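Local structure of probable thiosulfate sulfurtransferase (Thermus thermophilus, 2EG4) at residues 7-12 with 21-26; 16-21 with 104-109; 64-69 with 80-85; 173-178 with 201-206. The protein probably transfers sulfur from thiosulfate to an acceptor such as cyanide, and holds a zinc ion in its second rhodanese-like domain. One frame throughout, in Å; residues are numbered along the deposited sequence.

Interaction 1: 7-12 with 21-26; sequences AVLVDT and GHLPGA
Leu9 sets its CB against the methyl of Ala26, CB to CB 3.8 Å, and extends its CD1 toward Leu23, whose CB lies 3.9 Å from Leu9 CD1. A chi1 of -63° swings CG of Leu9 anti to its carbonyl carbon and leads the chain out to Leu23; the two leucine side chains meet at about a right angle. Alanine suits position 26 because its small side chain lets the backbones draw close, and Ala26 CA makes a CA-H...O contact of 3.3 Å with Leu9 O. A water links the two backbones: it accepts from Leu9 N at 2.8 Å and donates, weakly, to Gly25 O. Farther along the strand, Asp11 OD2 touches His22 CB at 3.4 Å, the carboxylate and imidazole planes standing 76° apart; the main polar partner of Asp11 is Arg13. The histidine ring turns back to its own segment, where ND1 donates to Leu23 O at 3.2 Å. That oxygen also takes Ala26 N at 2.9 Å, from the opposite face of its carbonyl plane, closing a type II turn from Leu23 to Ala26. Gly25 has the positive phi that glycine tolerates most easily. Tyr67 OH accepts from Leu23 N, tying the turn to strand 64-67, neighbour of 8-11 in the sheet. This is the return limb of a beta-alpha-beta crossover, from strand 8-11 through helix 15-20 to strand 27-28, in a rhodanese-like domain.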
loop_
_atom_site.group_PDB
_atom_site.type_symbol
_atom_site.label_atom_id
_atom_site.label_comp_id
_atom_site.label_asym_id
_atom_site.label_seq_id
_atom_site.Cartn_x
_atom_site.Cartn_y
_atom_site.Cartn_z
ATOM N N ALA A 7 -7.111 18.683 6.788
ATOM C CA ALA A 7 -6.870 17.494 6.000
ATOM C C ALA A 7 -7.967 17.226 5.002
ATOM O O ALA A 7 -9.110 17.671 5.158
ATOM C CB ALA A 7 -6.709 16.298 6.918
ATOM N N VAL A 8 -7.602 16.523 3.932
ATOM C CA VAL A 8 -8.597 16.100 2.972
ATOM C C VAL A 8 -8.776 14.660 3.420
ATOM O O VAL A 8 -7.797 13.937 3.650
ATOM C CB VAL A 8 -8.094 16.128 1.518
ATOM C CG1 VAL A 8 -9.121 15.453 0.608
ATOM C CG2 VAL A 8 -7.911 17.583 1.068
ATOM N N LEU A 9 -10.027 14.256 3.563
ATOM C CA LEU A 9 -10.334 12.903 3.999
ATOM C C LEU A 9 -10.618 11.990 2.806
ATOM O O LEU A 9 -11.299 12.380 1.870
ATOM C CB LEU A 9 -11.567 12.949 4.907
ATOM C CG LEU A 9 -11.354 13.750 6.187
ATOM C CD1 LEU A 9 -12.699 14.043 6.869
ATOM C CD2 LEU A 9 -10.441 12.985 7.095
ATOM N N VAL A 10 -10.075 10.772 2.860
ATOM C CA VAL A 10 -10.274 9.759 1.820
ATOM C C VAL A 10 -10.775 8.486 2.503
ATOM O O VAL A 10 -10.130 7.955 3.389
ATOM C CB VAL A 10 -8.960 9.472 1.059
ATOM C CG1 VAL A 10 -9.145 8.293 0.075
ATOM C CG2 VAL A 10 -8.551 10.754 0.317
ATOM N N ASP A 11 -11.946 8.035 2.062
ATOM C CA ASP A 11 -12.659 6.865 2.585
ATOM C C ASP A 11 -12.350 5.691 1.646
ATOM O O ASP A 11 -12.755 5.725 0.480
ATOM C CB ASP A 11 -14.153 7.212 2.519
ATOM C CG ASP A 11 -15.048 6.206 3.225
ATOM O OD1 ASP A 11 -14.728 4.995 3.245
ATOM O OD2 ASP A 11 -16.106 6.657 3.743
ATOM N N THR A 12 -11.665 4.653 2.140
ATOM C CA THR A 12 -11.303 3.524 1.263
ATOM C C THR A 12 -12.255 2.331 1.328
ATOM O O THR A 12 -11.962 1.260 0.801
ATOM C CB THR A 12 -9.851 3.067 1.554
ATOM O OG1 THR A 12 -9.771 2.425 2.831
ATOM C CG2 THR A 12 -8.942 4.280 1.622
ATOM N N GLY A 21 -23.038 6.524 4.313
ATOM C CA GLY A 21 -22.617 7.573 5.213
ATOM C C GLY A 21 -21.094 7.641 5.321
ATOM O O GLY A 21 -20.444 6.647 5.659
ATOM N N HIS A 22 -20.541 8.811 5.030
ATOM C CA HIS A 22 -19.101 9.041 5.100
ATOM C C HIS A 22 -18.810 10.342 5.844
ATOM O O HIS A 22 -19.724 11.132 6.145
ATOM C CB HIS A 22 -18.495 9.092 3.691
ATOM C CG HIS A 22 -19.252 9.962 2.724
ATOM N ND1 HIS A 22 -19.051 11.320 2.617
ATOM C CD2 HIS A 22 -20.192 9.650 1.802
ATOM C CE1 HIS A 22 -19.829 11.808 1.666
ATOM N NE2 HIS A 22 -20.533 10.814 1.154
ATOM N N LEU A 23 -17.550 10.584 6.182
ATOM C CA LEU A 23 -17.262 11.827 6.885
ATOM C C LEU A 23 -17.523 13.012 5.951
ATOM O O LEU A 23 -17.312 12.938 4.742
ATOM C CB LEU A 23 -15.826 11.845 7.407
ATOM C CG LEU A 23 -15.647 11.200 8.796
ATOM C CD1 LEU A 23 -16.055 9.720 8.778
ATOM C CD2 LEU A 23 -14.188 11.327 9.224
ATOM N N PRO A 24 -18.014 14.126 6.506
ATOM C CA PRO A 24 -18.283 15.283 5.636
ATOM C C PRO A 24 -17.071 15.662 4.791
ATOM O O PRO A 24 -15.969 15.832 5.315
ATOM C CB PRO A 24 -18.654 16.385 6.632
ATOM C CG PRO A 24 -19.345 15.605 7.736
ATOM C CD PRO A 24 -18.453 14.365 7.892
ATOM N N GLY A 25 -17.285 15.791 3.491
ATOM C CA GLY A 25 -16.201 16.189 2.608
ATOM C C GLY A 25 -15.256 15.074 2.184
ATOM O O GLY A 25 -14.357 15.300 1.382
ATOM N N ALA A 26 -15.456 13.869 2.710
ATOM C CA ALA A 26 -14.553 12.771 2.344
ATOM C C ALA A 26 -14.759 12.276 0.925
ATOM O O ALA A 26 -15.882 12.144 0.447
ATOM C CB ALA A 26 -14.719 11.611 3.331
HETATM O O HOH W 1 -12.102 16.136 3.055
#

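Interaction 2: 16-21 with 104-109; sequences PAYEAG and EEPKPE
Tyr18 carries this contact alone on the helix side, reaching from helix 15-20 to Glu105 and Pro106. Van der Waals contacts of the phenol make up the touching surface. Its OH lies 3.2 Å from Pro106 CD, tyrosine and proline approaching from opposite directions. Glu105 CG lies in the ring plane at its edge, 3.5 Å from Tyr18 OH, and Glu105 CD is 3.8 Å from Tyr18 CE2. CG and CD of Glu105 thus do the touching, the extended glutamate crossing the tyrosine at about a right angle with its carboxylate steeply turned to the ring (71°). A chi1 of 175° swings the tyrosine ring away from its own backbone N and aims it off the helix toward segment 104-109. That segment belongs to the long connection from strand 89-92 of the first rhodanese-like sheet to helix 125-129, and its prolines suit such an irregular course. Of the polar bonds, Tyr18 OH has its partner in Ala26 O, while the ring stacks on His22. A leucine in place of Tyr18 would probably leave Ala26 O without this donor and open a gap beside Pro106 CD. The charged ends lie at the rim: Glu19 OE2 and Glu105 OE2 are 5.1 Å apart, like charges that would probably repel but for Arg15, which makes salt bridges to both glutamates. Within the helix, Ala20 N bonds to Pro16 O at 3.0 Å, and Gly21 then leaves helical geometry with positive phi.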
loop_
_atom_site.group_PDB
_atom_site.type_symbol
_atom_site.label_atom_id
_atom_site.label_comp_id
_atom_site.label_asym_id
_atom_site.label_seq_id
_atom_site.Cartn_x
_atom_site.Cartn_y
_atom_site.Cartn_z
ATOM N N PRO A 16 -20.758 1.037 -1.442
ATOM C CA PRO A 16 -22.029 0.948 -0.707
ATOM C C PRO A 16 -21.920 1.559 0.690
ATOM O O PRO A 16 -22.786 2.315 1.127
ATOM C CB PRO A 16 -22.286 -0.555 -0.642
ATOM C CG PRO A 16 -21.710 -1.044 -1.929
ATOM C CD PRO A 16 -20.392 -0.273 -2.017
ATOM N N ALA A 17 -20.847 1.213 1.386
ATOM C CA ALA A 17 -20.624 1.732 2.728
ATOM C C ALA A 17 -20.434 3.241 2.670
ATOM O O ALA A 17 -20.971 3.982 3.488
ATOM C CB ALA A 17 -19.408 1.068 3.346
ATOM N N TYR A 18 -19.637 3.699 1.713
ATOM C CA TYR A 18 -19.409 5.125 1.550
ATOM C C TYR A 18 -20.753 5.854 1.344
ATOM O O TYR A 18 -21.019 6.884 1.961
ATOM C CB TYR A 18 -18.523 5.356 0.329
ATOM C CG TYR A 18 -18.311 6.814 -0.007
ATOM C CD1 TYR A 18 -17.375 7.587 0.681
ATOM C CD2 TYR A 18 -19.016 7.411 -1.052
ATOM C CE1 TYR A 18 -17.134 8.921 0.331
ATOM C CE2 TYR A 18 -18.788 8.754 -1.399
ATOM C CZ TYR A 18 -17.850 9.493 -0.707
ATOM O OH TYR A 18 -17.625 10.827 -1.003
ATOM N N GLU A 19 -21.587 5.298 0.471
ATOM C CA GLU A 19 -22.874 5.911 0.174
ATOM C C GLU A 19 -23.854 5.891 1.348
ATOM O O GLU A 19 -24.754 6.744 1.440
ATOM C CB GLU A 19 -23.466 5.248 -1.077
ATOM C CG GLU A 19 -22.747 5.758 -2.335
ATOM C CD GLU A 19 -23.261 5.152 -3.628
ATOM O OE1 GLU A 19 -24.387 4.622 -3.633
ATOM O OE2 GLU A 19 -22.536 5.218 -4.644
ATOM N N ALA A 20 -23.670 4.937 2.256
ATOM C CA ALA A 20 -24.535 4.827 3.428
ATOM C C ALA A 20 -24.215 5.923 4.453
ATOM O O ALA A 20 -25.025 6.224 5.344
ATOM C CB ALA A 20 -24.372 3.441 4.058
ATOM N N GLY A 21 -23.038 6.524 4.313
ATOM C CA GLY A 21 -22.617 7.573 5.213
ATOM C C GLY A 21 -21.094 7.641 5.321
ATOM O O GLY A 21 -20.444 6.647 5.659
ATOM N N GLU A 104 -24.234 12.704 0.619
ATOM C CA GLU A 104 -23.890 13.366 -0.639
ATOM C C GLU A 104 -22.396 13.250 -0.920
ATOM O O GLU A 104 -21.568 13.413 -0.023
ATOM C CB GLU A 104 -24.281 14.847 -0.583
ATOM C CG GLU A 104 -23.406 15.675 0.365
ATOM C CD GLU A 104 -23.658 17.173 0.269
ATOM O OE1 GLU A 104 -23.744 17.692 -0.869
ATOM O OE2 GLU A 104 -23.753 17.835 1.332
ATOM N N GLU A 105 -22.052 12.988 -2.173
ATOM C CA GLU A 105 -20.652 12.853 -2.552
ATOM C C GLU A 105 -20.122 14.206 -3.005
ATOM O O GLU A 105 -20.703 14.846 -3.883
ATOM C CB GLU A 105 -20.524 11.828 -3.678
ATOM C CG GLU A 105 -19.094 11.514 -4.061
ATOM C CD GLU A 105 -18.994 10.275 -4.912
ATOM O OE1 GLU A 105 -17.864 9.883 -5.263
ATOM O OE2 GLU A 105 -20.050 9.684 -5.231
ATOM N N PRO A 106 -19.013 14.664 -2.410
ATOM C CA PRO A 106 -18.463 15.960 -2.805
ATOM C C PRO A 106 -17.995 15.996 -4.253
ATOM O O PRO A 106 -17.658 14.964 -4.839
ATOM C CB PRO A 106 -17.318 16.170 -1.815
ATOM C CG PRO A 106 -16.870 14.768 -1.512
ATOM C CD PRO A 106 -18.166 14.006 -1.396
ATOM N N LYS A 107 -18.009 17.198 -4.826
ATOM C CA LYS A 107 -17.573 17.431 -6.197
ATOM C C LYS A 107 -16.484 18.478 -6.088
ATOM O O LYS A 107 -16.720 19.665 -6.325
ATOM C CB LYS A 107 -18.707 17.990 -7.060
ATOM C CG LYS A 107 -19.898 17.068 -7.263
ATOM C CD LYS A 107 -20.783 17.619 -8.385
ATOM C CE LYS A 107 -22.083 16.839 -8.553
ATOM N NZ LYS A 107 -23.054 17.114 -7.450
ATOM N N PRO A 108 -15.270 18.055 -5.715
ATOM C CA PRO A 108 -14.150 18.985 -5.573
ATOM C C PRO A 108 -13.778 19.664 -6.886
ATOM O O PRO A 108 -14.013 19.122 -7.969
ATOM C CB PRO A 108 -13.013 18.089 -5.076
ATOM C CG PRO A 108 -13.711 16.918 -4.469
ATOM C CD PRO A 108 -14.844 16.679 -5.416
ATOM N N GLU A 109 -13.217 20.860 -6.782
ATOM C CA GLU A 109 -12.748 21.564 -7.962
ATOM C C GLU A 109 -11.319 21.051 -8.098
ATOM O O GLU A 109 -10.596 20.963 -7.103
ATOM C CB GLU A 109 -12.751 23.077 -7.738
ATOM C CG GLU A 109 -14.106 23.740 -7.959
ATOM C CD GLU A 109 -14.065 25.244 -7.726
ATOM O OE1 GLU A 109 -13.161 25.911 -8.281
ATOM O OE2 GLU A 109 -14.938 25.761 -6.994
#

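Interaction 3: 64-69 with 80-85; sequences VVLYDE and FFLGLG
Leu82 is the residue most buried by this contact, pressing from helix 73-84 onto Leu66 and Val64 of strand 64-67. The strand and helix are the first two elements of a beta-alpha-beta unit that ends in strand 89-92, and the contact packs the helix onto the parallel sheet of the rhodanese-like domain. Val64 and Leu66 are two apart in the strand, so both direct their side chains to the same face of the sheet, the one the helix covers. Leu66 uses its CD2, and its side chain lies aslant to that of Leu82. Val64 offers CG1, the branch that a chi1 of 174° turns away from the backbone N and out to the helix, and here the two side chains cross at about a right angle. Branched aliphatic residues fit well: they fill the interface without burying a polar group, and the backbones stay well apart, 8.4 Å from Val64 CA to Leu82 CA. Leu82 also touches Val89 of the closing strand and Phe55 of helix 41-57, which places it where two strands and two helices meet. A single methyl does the joining: Leu82 CD2 lies 3.9 Å from Val64 CG1 and also 3.9 Å from Leu66 CD2.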
loop_
_atom_site.group_PDB
_atom_site.type_symbol
_atom_site.label_atom_id
_atom_site.label_comp_id
_atom_site.label_asym_id
_atom_site.label_seq_id
_atom_site.Cartn_x
_atom_site.Cartn_y
_atom_site.Cartn_z
ATOM N N VAL A 64 -3.385 14.262 3.933
ATOM C CA VAL A 64 -4.538 13.439 3.595
ATOM C C VAL A 64 -4.704 12.397 4.689
ATOM O O VAL A 64 -3.740 11.761 5.123
ATOM C CB VAL A 64 -4.367 12.709 2.225
ATOM C CG1 VAL A 64 -5.551 11.721 1.993
ATOM C CG2 VAL A 64 -4.326 13.738 1.106
ATOM N N VAL A 65 -5.934 12.243 5.166
ATOM C CA VAL A 65 -6.208 11.244 6.186
ATOM C C VAL A 65 -7.089 10.188 5.537
ATOM O O VAL A 65 -8.192 10.491 5.096
ATOM C CB VAL A 65 -6.972 11.832 7.406
ATOM C CG1 VAL A 65 -7.381 10.705 8.347
ATOM C CG2 VAL A 65 -6.055 12.801 8.172
ATOM N N LEU A 66 -6.585 8.958 5.459
ATOM C CA LEU A 66 -7.378 7.888 4.857
ATOM C C LEU A 66 -7.999 7.032 5.959
ATOM O O LEU A 66 -7.332 6.696 6.940
ATOM C CB LEU A 66 -6.520 6.995 3.957
ATOM C CG LEU A 66 -5.844 7.678 2.753
ATOM C CD1 LEU A 66 -4.420 8.115 3.142
ATOM C CD2 LEU A 66 -5.793 6.701 1.568
ATOM N N TYR A 67 -9.266 6.658 5.804
ATOM C CA TYR A 67 -9.885 5.845 6.837
ATOM C C TYR A 67 -10.657 4.650 6.270
ATOM O O TYR A 67 -11.123 4.671 5.133
ATOM C CB TYR A 67 -10.810 6.713 7.725
ATOM C CG TYR A 67 -12.063 7.236 7.041
ATOM C CD1 TYR A 67 -13.242 6.478 7.008
ATOM C CD2 TYR A 67 -12.074 8.496 6.435
ATOM C CE1 TYR A 67 -14.402 6.965 6.384
ATOM C CE2 TYR A 67 -13.231 9.001 5.815
ATOM C CZ TYR A 67 -14.388 8.227 5.792
ATOM O OH TYR A 67 -15.525 8.723 5.187
ATOM N N ASP A 68 -10.767 3.603 7.081
ATOM C CA ASP A 68 -11.467 2.378 6.714
ATOM C C ASP A 68 -11.782 1.704 8.055
ATOM O O ASP A 68 -11.365 2.177 9.124
ATOM C CB ASP A 68 -10.562 1.494 5.838
ATOM C CG ASP A 68 -11.337 0.478 5.009
ATOM O OD1 ASP A 68 -12.451 0.064 5.407
ATOM O OD2 ASP A 68 -10.797 0.079 3.950
ATOM N N GLU A 69 -12.557 0.638 8.003
ATOM C CA GLU A 69 -12.931 -0.076 9.212
ATOM C C GLU A 69 -11.822 -1.086 9.500
ATOM O O GLU A 69 -11.829 -2.216 8.991
ATOM C CB GLU A 69 -14.278 -0.755 8.991
ATOM C CG GLU A 69 -14.845 -1.434 10.254
ATOM C CD GLU A 69 -14.806 -0.493 11.441
ATOM O OE1 GLU A 69 -15.293 0.650 11.307
ATOM O OE2 GLU A 69 -14.278 -0.886 12.509
ATOM N N PHE A 80 -0.659 3.831 0.404
ATOM C CA PHE A 80 0.664 3.653 -0.169
ATOM C C PHE A 80 0.781 4.433 -1.478
ATOM O O PHE A 80 1.771 5.127 -1.700
ATOM C CB PHE A 80 0.971 2.186 -0.421
ATOM C CG PHE A 80 2.364 1.968 -0.950
ATOM C CD1 PHE A 80 3.472 2.161 -0.119
ATOM C CD2 PHE A 80 2.571 1.676 -2.295
ATOM C CE1 PHE A 80 4.766 2.072 -0.628
ATOM C CE2 PHE A 80 3.871 1.584 -2.813
ATOM C CZ PHE A 80 4.960 1.784 -1.979
ATOM N N PHE A 81 -0.219 4.335 -2.336
ATOM C CA PHE A 81 -0.165 5.094 -3.588
ATOM C C PHE A 81 -0.153 6.603 -3.329
ATOM O O PHE A 81 0.602 7.343 -3.961
ATOM C CB PHE A 81 -1.378 4.769 -4.473
ATOM C CG PHE A 81 -1.218 3.532 -5.299
ATOM C CD1 PHE A 81 -0.336 3.516 -6.381
ATOM C CD2 PHE A 81 -1.967 2.406 -5.036
ATOM C CE1 PHE A 81 -0.220 2.378 -7.189
ATOM C CE2 PHE A 81 -1.872 1.253 -5.837
ATOM C CZ PHE A 81 -0.988 1.244 -6.925
ATOM N N LEU A 82 -1.018 7.085 -2.424
ATOM C CA LEU A 82 -1.048 8.526 -2.191
ATOM C C LEU A 82 0.278 9.032 -1.616
ATOM O O LEU A 82 0.764 10.091 -2.027
ATOM C CB LEU A 82 -2.243 8.885 -1.283
ATOM C CG LEU A 82 -3.540 9.261 -2.030
ATOM C CD1 LEU A 82 -3.833 8.267 -3.124
ATOM C CD2 LEU A 82 -4.729 9.354 -1.054
ATOM N N GLY A 83 0.868 8.272 -0.692
ATOM C CA GLY A 83 2.142 8.671 -0.109
ATOM C C GLY A 83 3.260 8.575 -1.146
ATOM O O GLY A 83 4.198 9.374 -1.171
ATOM N N LEU A 84 3.161 7.571 -2.001
ATOM C CA LEU A 84 4.149 7.364 -3.070
ATOM C C LEU A 84 4.135 8.535 -4.059
ATOM O O LEU A 84 5.145 8.831 -4.710
ATOM C CB LEU A 84 3.841 6.049 -3.787
ATOM C CG LEU A 84 4.727 5.689 -4.997
ATOM C CD1 LEU A 84 6.182 5.497 -4.571
ATOM C CD2 LEU A 84 4.195 4.417 -5.629
ATOM N N GLY A 85 2.986 9.195 -4.172
ATOM C CA GLY A 85 2.864 10.346 -5.043
ATOM C C GLY A 85 3.340 11.613 -4.360
ATOM O O GLY A 85 3.205 12.703 -4.924
#

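Interaction 4: 173-178 with 201-206; sequences EGLLER and FFVLRS
Leu175 and Leu176, in the first turn of helix 175-179, meet Val203 and Leu204 on helix 195-206. Along the second helix, Phe201 and Phe202 come first and turn to other neighbours. Val203 is the first to touch: its CG1, anti to the backbone N (chi1 171°), lies 3.9 Å from Leu175 CD2, the two side chains crossing at about a right angle. Leu204 follows with CD2, 4.0 Å from Leu176 CD2, on a more slanting approach. Consecutive aliphatic residues on each helix thus pair one to one, and their branched ends span the 8.2 Å between Leu176 CA and Leu204 CA. Arg205 sends its NE to Ala211 O. Ser206 folds its OG back to Val203 O at 2.6 Å, a short hydrogen bond from a serine hydroxyl to a carbonyl three residues earlier. Phe169, in a loop, touches both Leu175 and Leu204 and so adds an aromatic side chain to the aliphatic cluster between the helices. Beyond the contact, Leu204 and Phe201 lie on strand 210-213 of the second parallel sheet, while Phe202 rests on Cys76 and Ala79 of helix 73-84.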
loop_
_atom_site.group_PDB
_atom_site.type_symbol
_atom_site.label_atom_id
_atom_site.label_comp_id
_atom_site.label_asym_id
_atom_site.label_seq_id
_atom_site.Cartn_x
_atom_site.Cartn_y
_atom_site.Cartn_z
ATOM N N GLU A 173 3.481 -5.024 19.218
ATOM C CA GLU A 173 4.282 -5.116 20.434
ATOM C C GLU A 173 5.199 -6.333 20.336
ATOM O O GLU A 173 4.732 -7.467 20.207
ATOM C CB GLU A 173 3.380 -5.226 21.673
ATOM C CG GLU A 173 4.127 -5.027 22.995
ATOM C CD GLU A 173 3.202 -4.953 24.202
ATOM O OE1 GLU A 173 3.703 -4.684 25.317
ATOM O OE2 GLU A 173 1.980 -5.166 24.039
ATOM N N GLY A 174 6.506 -6.083 20.371
ATOM C CA GLY A 174 7.475 -7.162 20.283
ATOM C C GLY A 174 7.661 -7.765 18.896
ATOM O O GLY A 174 8.334 -8.789 18.746
ATOM N N LEU A 175 7.079 -7.134 17.879
ATOM C CA LEU A 175 7.191 -7.634 16.511
ATOM C C LEU A 175 8.624 -7.657 15.984
ATOM O O LEU A 175 9.085 -8.673 15.475
ATOM C CB LEU A 175 6.321 -6.796 15.568
ATOM C CG LEU A 175 6.381 -7.184 14.089
ATOM C CD1 LEU A 175 5.927 -8.637 13.916
ATOM C CD2 LEU A 175 5.510 -6.232 13.277
ATOM N N LEU A 176 9.321 -6.530 16.093
ATOM C CA LEU A 176 10.693 -6.449 15.610
ATOM C C LEU A 176 11.554 -7.519 16.269
ATOM O O LEU A 176 12.490 -8.053 15.661
ATOM C CB LEU A 176 11.277 -5.065 15.894
ATOM C CG LEU A 176 10.464 -3.897 15.335
ATOM C CD1 LEU A 176 11.306 -2.633 15.380
ATOM C CD2 LEU A 176 10.045 -4.205 13.903
ATOM N N GLU A 177 11.228 -7.829 17.520
ATOM C CA GLU A 177 11.963 -8.844 18.255
ATOM C C GLU A 177 11.676 -10.211 17.655
ATOM O O GLU A 177 12.594 -10.973 17.372
ATOM C CB GLU A 177 11.570 -8.821 19.735
ATOM C CG GLU A 177 11.874 -7.502 20.446
ATOM C CD GLU A 177 10.748 -6.479 20.335
ATOM O OE1 GLU A 177 10.464 -5.997 19.215
ATOM O OE2 GLU A 177 10.144 -6.160 21.386
ATOM N N ARG A 178 10.402 -10.526 17.452
ATOM C CA ARG A 178 10.053 -11.816 16.873
ATOM C C ARG A 178 10.574 -11.945 15.442
ATOM O O ARG A 178 10.836 -13.050 14.964
ATOM C CB ARG A 178 8.534 -12.026 16.900
ATOM C CG ARG A 178 7.967 -12.266 18.308
ATOM C CD ARG A 178 6.505 -12.708 18.270
ATOM N NE ARG A 178 5.622 -11.662 17.761
ATOM C CZ ARG A 178 5.310 -10.553 18.423
ATOM N NH1 ARG A 178 5.804 -10.339 19.634
ATOM N NH2 ARG A 178 4.509 -9.653 17.870
ATOM N N PHE A 201 4.335 -2.531 5.342
ATOM C CA PHE A 201 5.133 -1.342 5.080
ATOM C C PHE A 201 4.825 -0.297 6.148
ATOM O O PHE A 201 5.729 0.178 6.829
ATOM C CB PHE A 201 4.811 -0.798 3.670
ATOM C CG PHE A 201 5.373 0.578 3.381
ATOM C CD1 PHE A 201 6.656 0.738 2.868
ATOM C CD2 PHE A 201 4.593 1.709 3.583
ATOM C CE1 PHE A 201 7.156 1.997 2.553
ATOM C CE2 PHE A 201 5.088 2.992 3.275
ATOM C CZ PHE A 201 6.376 3.129 2.756
ATOM N N PHE A 202 3.550 0.055 6.309
ATOM C CA PHE A 202 3.181 1.051 7.313
ATOM C C PHE A 202 3.441 0.641 8.759
ATOM O O PHE A 202 3.840 1.482 9.576
ATOM C CB PHE A 202 1.715 1.462 7.136
ATOM C CG PHE A 202 1.500 2.345 5.961
ATOM C CD1 PHE A 202 2.047 3.628 5.941
ATOM C CD2 PHE A 202 0.801 1.888 4.847
ATOM C CE1 PHE A 202 1.908 4.442 4.830
ATOM C CE2 PHE A 202 0.655 2.692 3.730
ATOM C CZ PHE A 202 1.209 3.976 3.716
ATOM N N VAL A 203 3.231 -0.630 9.075
ATOM C CA VAL A 203 3.470 -1.110 10.428
ATOM C C VAL A 203 4.955 -1.013 10.737
ATOM O O VAL A 203 5.354 -0.449 11.765
ATOM C CB VAL A 203 3.047 -2.586 10.599
ATOM C CG1 VAL A 203 3.516 -3.116 11.977
ATOM C CG2 VAL A 203 1.535 -2.705 10.479
ATOM N N LEU A 204 5.778 -1.553 9.838
ATOM C CA LEU A 204 7.218 -1.532 10.050
ATOM C C LEU A 204 7.746 -0.107 10.163
ATOM O O LEU A 204 8.582 0.181 11.023
ATOM C CB LEU A 204 7.941 -2.274 8.919
ATOM C CG LEU A 204 7.811 -3.798 8.933
ATOM C CD1 LEU A 204 8.479 -4.402 7.712
ATOM C CD2 LEU A 204 8.462 -4.352 10.203
ATOM N N ARG A 205 7.274 0.782 9.294
ATOM C CA ARG A 205 7.720 2.168 9.326
ATOM C C ARG A 205 7.387 2.816 10.663
ATOM O O ARG A 205 8.185 3.597 11.201
ATOM C CB ARG A 205 7.092 2.962 8.167
ATOM C CG ARG A 205 7.735 2.632 6.821
ATOM C CD ARG A 205 8.397 3.838 6.189
ATOM N NE ARG A 205 9.355 3.450 5.153
ATOM C CZ ARG A 205 10.107 4.306 4.470
ATOM N NH1 ARG A 205 10.016 5.615 4.709
ATOM N NH2 ARG A 205 10.950 3.859 3.547
ATOM N N SER A 206 6.225 2.481 11.215
ATOM C CA SER A 206 5.833 3.055 12.497
ATOM C C SER A 206 6.730 2.533 13.616
ATOM O O SER A 206 6.814 3.151 14.679
ATOM C CB SER A 206 4.376 2.735 12.824
ATOM O OG SER A 206 4.211 1.386 13.229
#

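Interactions 1 and 2, their centres about 8 Å apart, share Gly21 and alternate along the chain; the hydrogen bond from Tyr18 to Ala26 joins them. Interaction 3 is nested inside the loop closed by interaction 2, and its centre lies about 11 Å from that of interaction 1. Interactions 1 and 3 lie on the first sheet, where strands 8-11 and 64-67 are neighbours, and interaction 2 packs the connecting segment 104-109 against helix 15-20. Interaction 4 comes last, in the second rhodanese-like range, about 28 Å from interaction 1 between centres. Interactions 3 and 4 have centres about 19 Å apart, yet the rings of Phe80 and Phe201 touch edge-to-face, so helices 73-84 and 195-206 join the first domain to the zinc-binding second.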